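Local coordinates for cell envelope-related transcriptional attenuator domain-containing protein (Eubacterium siraeum, PDB 4OBM) that is of unknown function but belongs to the LytR-CpsA-Psr family and is probably linked, as its relatives are, to building the bacterial cell envelope, at residues E191-N194 / F195-F199. Numbering follows the deposited sequence.
Sequences EYIN and FIINF
Asn-198 reaches back one turn to Asn-194, whose carbonyl oxygen meets its side chain from CB to the amide. Asn-198 CB lies 3.4 Å from Asn-194 O. With CG beside its own backbone N (chi1 -66°), the amide is turned back toward the preceding turn, and Asn-198 CG too is 3.4 Å from Asn-194 O. At the tip, Asn-198 ND2 donates to Asn-194 O over 2.6 Å, a short bond with the oxygen close to the plane of the Asn-198 amide. The backbone N of Asn-198 gives Asn-194 O a second, longer hydrogen bond of 3.2 Å, bent at the hydrogen. One carbonyl is thus gripped twice in the last turn of helix 186-199, which packs against helix 102-112 through Phe-195 and against sheet strand 94-100 through Ile-196. The Asn-194 amide plane stands 55° from that of Asn-198. Elsewhere on this turn Ile-193, its CG1 anti to the backbone N (chi1 -154°), lays CG1 against Ile-197 CD1 at 3.7 Å, while its CD1 meets Ile-196 CB at 4.2 Å, crossing that side chain nearly at right angles. An alanine at Ile-193 would take away CG1 and CD1, probably leaving Ile-197 CD1 without its side-chain neighbour in the preceding turn. In the backbone of the same pair, Ile-197 N donates almost straight to Ile-193 O at 3.0 Å.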
ATOM      1  N   GLU A 191      -1.084  -7.366  17.694  1.00 29.57           N
ATOM      2  CA  GLU A 191       0.341  -7.708  17.617  1.00 29.13           C
ATOM      3  C   GLU A 191       0.971  -6.999  16.414  1.00 30.29           C
ATOM      4  O   GLU A 191       2.119  -6.584  16.483  1.00 29.28           O
ATOM      5  CB  GLU A 191       0.576  -9.228  17.485  1.00 30.98           C
ATOM      6  CG  GLU A 191      -0.023 -10.108  18.575  1.00 49.68           C
ATOM      7  CD  GLU A 191      -0.326 -11.550  18.185  1.00 68.44           C
ATOM      8  OE1 GLU A 191       0.014 -11.960  17.048  1.00 52.07           O
ATOM      9  OE2 GLU A 191      -0.931 -12.266  19.016  1.00 57.57           O
ATOM     10  N   TYR A 192       0.231  -6.879  15.308  1.00 26.37           N
ATOM     11  CA  TYR A 192       0.778  -6.254  14.101  1.00 26.11           C
ATOM     12  C   TYR A 192       0.986  -4.756  14.337  1.00 29.26           C
ATOM     13  O   TYR A 192       2.092  -4.265  14.141  1.00 27.53           O
ATOM     14  CB  TYR A 192      -0.098  -6.529  12.857  1.00 26.49           C
ATOM     15  CG  TYR A 192      -0.379  -7.996  12.561  1.00 26.37           C
ATOM     16  CD1 TYR A 192       0.483  -9.000  13.001  1.00 28.10           C
ATOM     17  CD2 TYR A 192      -1.482  -8.374  11.814  1.00 27.22           C
ATOM     18  CE1 TYR A 192       0.201 -10.345  12.780  1.00 26.32           C
ATOM     19  CE2 TYR A 192      -1.755  -9.717  11.554  1.00 28.77           C
ATOM     20  CZ  TYR A 192      -0.893 -10.697  12.015  1.00 34.30           C
ATOM     21  OH  TYR A 192      -1.140 -12.022  11.721  1.00 36.14           O
ATOM     22  N   ILE A 193      -0.040  -4.069  14.853  1.00 26.86           N
ATOM     23  CA  ILE A 193       0.020  -2.648  15.150  1.00 26.64           C
ATOM     24  C   ILE A 193       1.024  -2.329  16.267  1.00 29.01           C
ATOM     25  O   ILE A 193       1.647  -1.263  16.216  1.00 27.85           O
ATOM     26  CB  ILE A 193      -1.376  -2.037  15.439  1.00 30.21           C
ATOM     27  CG1 ILE A 193      -1.377  -0.527  15.116  1.00 30.74           C
ATOM     28  CG2 ILE A 193      -1.877  -2.325  16.848  1.00 30.60           C
ATOM     29  CD1 ILE A 193      -1.183  -0.200  13.607  1.00 37.71           C
ATOM     30  N   ASN A 194       1.186  -3.232  17.260  1.00 25.93           N
ATOM     31  CA  ASN A 194       2.176  -3.016  18.312  1.00 25.85           C
ATOM     32  C   ASN A 194       3.575  -2.943  17.664  1.00 27.46           C
ATOM     33  O   ASN A 194       4.369  -2.077  18.042  1.00 26.05           O
ATOM     34  CB  ASN A 194       2.095  -4.093  19.395  1.00 28.56           C
ATOM     35  CG  ASN A 194       3.107  -3.945  20.509  1.00 49.78           C
ATOM     36  OD1 ASN A 194       4.089  -4.687  20.570  1.00 48.40           O
ATOM     37  ND2 ASN A 194       2.894  -2.986  21.414  1.00 38.24           N
ATOM     38  N   PHE A 195       3.842  -3.796  16.640  1.00 23.07           N
ATOM     39  CA  PHE A 195       5.105  -3.799  15.887  1.00 22.86           C
ATOM     40  C   PHE A 195       5.254  -2.506  15.023  1.00 26.13           C
ATOM     41  O   PHE A 195       6.335  -1.919  14.991  1.00 23.64           O
ATOM     42  CB  PHE A 195       5.231  -5.057  14.981  1.00 24.21           C
ATOM     43  CG  PHE A 195       6.451  -4.996  14.088  1.00 25.05           C
ATOM     44  CD1 PHE A 195       7.722  -5.222  14.604  1.00 28.23           C
ATOM     45  CD2 PHE A 195       6.333  -4.669  12.742  1.00 26.26           C
ATOM     46  CE1 PHE A 195       8.855  -5.108  13.789  1.00 27.94           C
ATOM     47  CE2 PHE A 195       7.469  -4.547  11.933  1.00 27.81           C
ATOM     48  CZ  PHE A 195       8.715  -4.808  12.454  1.00 25.77           C
ATOM     49  N   ILE A 196       4.181  -2.107  14.297  1.00 23.49           N
ATOM     50  CA  ILE A 196       4.201  -0.908  13.450  1.00 24.60           C
ATOM     51  C   ILE A 196       4.562   0.345  14.286  1.00 30.04           C
ATOM     52  O   ILE A 196       5.499   1.059  13.937  1.00 29.76           O
ATOM     53  CB  ILE A 196       2.838  -0.727  12.706  1.00 27.58           C
ATOM     54  CG1 ILE A 196       2.549  -1.862  11.673  1.00 27.76           C
ATOM     55  CG2 ILE A 196       2.643   0.698  12.131  1.00 26.95           C
ATOM     56  CD1 ILE A 196       3.623  -2.124  10.532  1.00 31.56           C
ATOM     57  N   ILE A 197       3.834   0.580  15.389  1.00 27.42           N
ATOM     58  CA  ILE A 197       3.982   1.753  16.251  1.00 27.64           C
ATOM     59  C   ILE A 197       5.366   1.792  16.914  1.00 31.62           C
ATOM     60  O   ILE A 197       5.949   2.878  17.020  1.00 31.51           O
ATOM     61  CB  ILE A 197       2.813   1.795  17.290  1.00 31.41           C
ATOM     62  CG1 ILE A 197       1.485   2.166  16.577  1.00 32.43           C
ATOM     63  CG2 ILE A 197       3.077   2.759  18.483  1.00 32.05           C
ATOM     64  CD1 ILE A 197       0.243   1.966  17.400  1.00 41.18           C
ATOM     65  N   ASN A 198       5.907   0.618  17.318  1.00 26.87           N
ATOM     66  CA  ASN A 198       7.150   0.587  18.068  1.00 26.10           C
ATOM     67  C   ASN A 198       8.418   0.409  17.250  1.00 29.19           C
ATOM     68  O   ASN A 198       9.473   0.765  17.761  1.00 29.65           O
ATOM     69  CB  ASN A 198       7.096  -0.488  19.175  1.00 24.38           C
ATOM     70  CG  ASN A 198       6.083  -0.197  20.269  1.00 37.47           C
ATOM     71  OD1 ASN A 198       6.296   0.634  21.151  1.00 26.67           O
ATOM     72  ND2 ASN A 198       4.944  -0.863  20.237  1.00 28.23           N
ATOM     73  N   PHE A 199       8.373  -0.141  16.033  1.00 26.64           N
ATOM     74  CA  PHE A 199       9.641  -0.404  15.347  1.00 26.37           C
ATOM     75  C   PHE A 199       9.742   0.172  13.924  1.00 28.92           C
ATOM     76  O   PHE A 199      10.806   0.077  13.305  1.00 27.23           O
ATOM     77  CB  PHE A 199       9.934  -1.925  15.355  1.00 27.83           C
ATOM     78  CG  PHE A 199      10.183  -2.425  16.767  1.00 29.31           C
ATOM     79  CD1 PHE A 199      11.423  -2.254  17.374  1.00 31.66           C
ATOM     80  CD2 PHE A 199       9.150  -2.979  17.522  1.00 31.39           C
ATOM     81  CE1 PHE A 199      11.636  -2.672  18.691  1.00 32.88           C
ATOM     82  CE2 PHE A 199       9.364  -3.388  18.842  1.00 33.65           C
ATOM     83  CZ  PHE A 199      10.607  -3.243  19.413  1.00 31.88           C
TER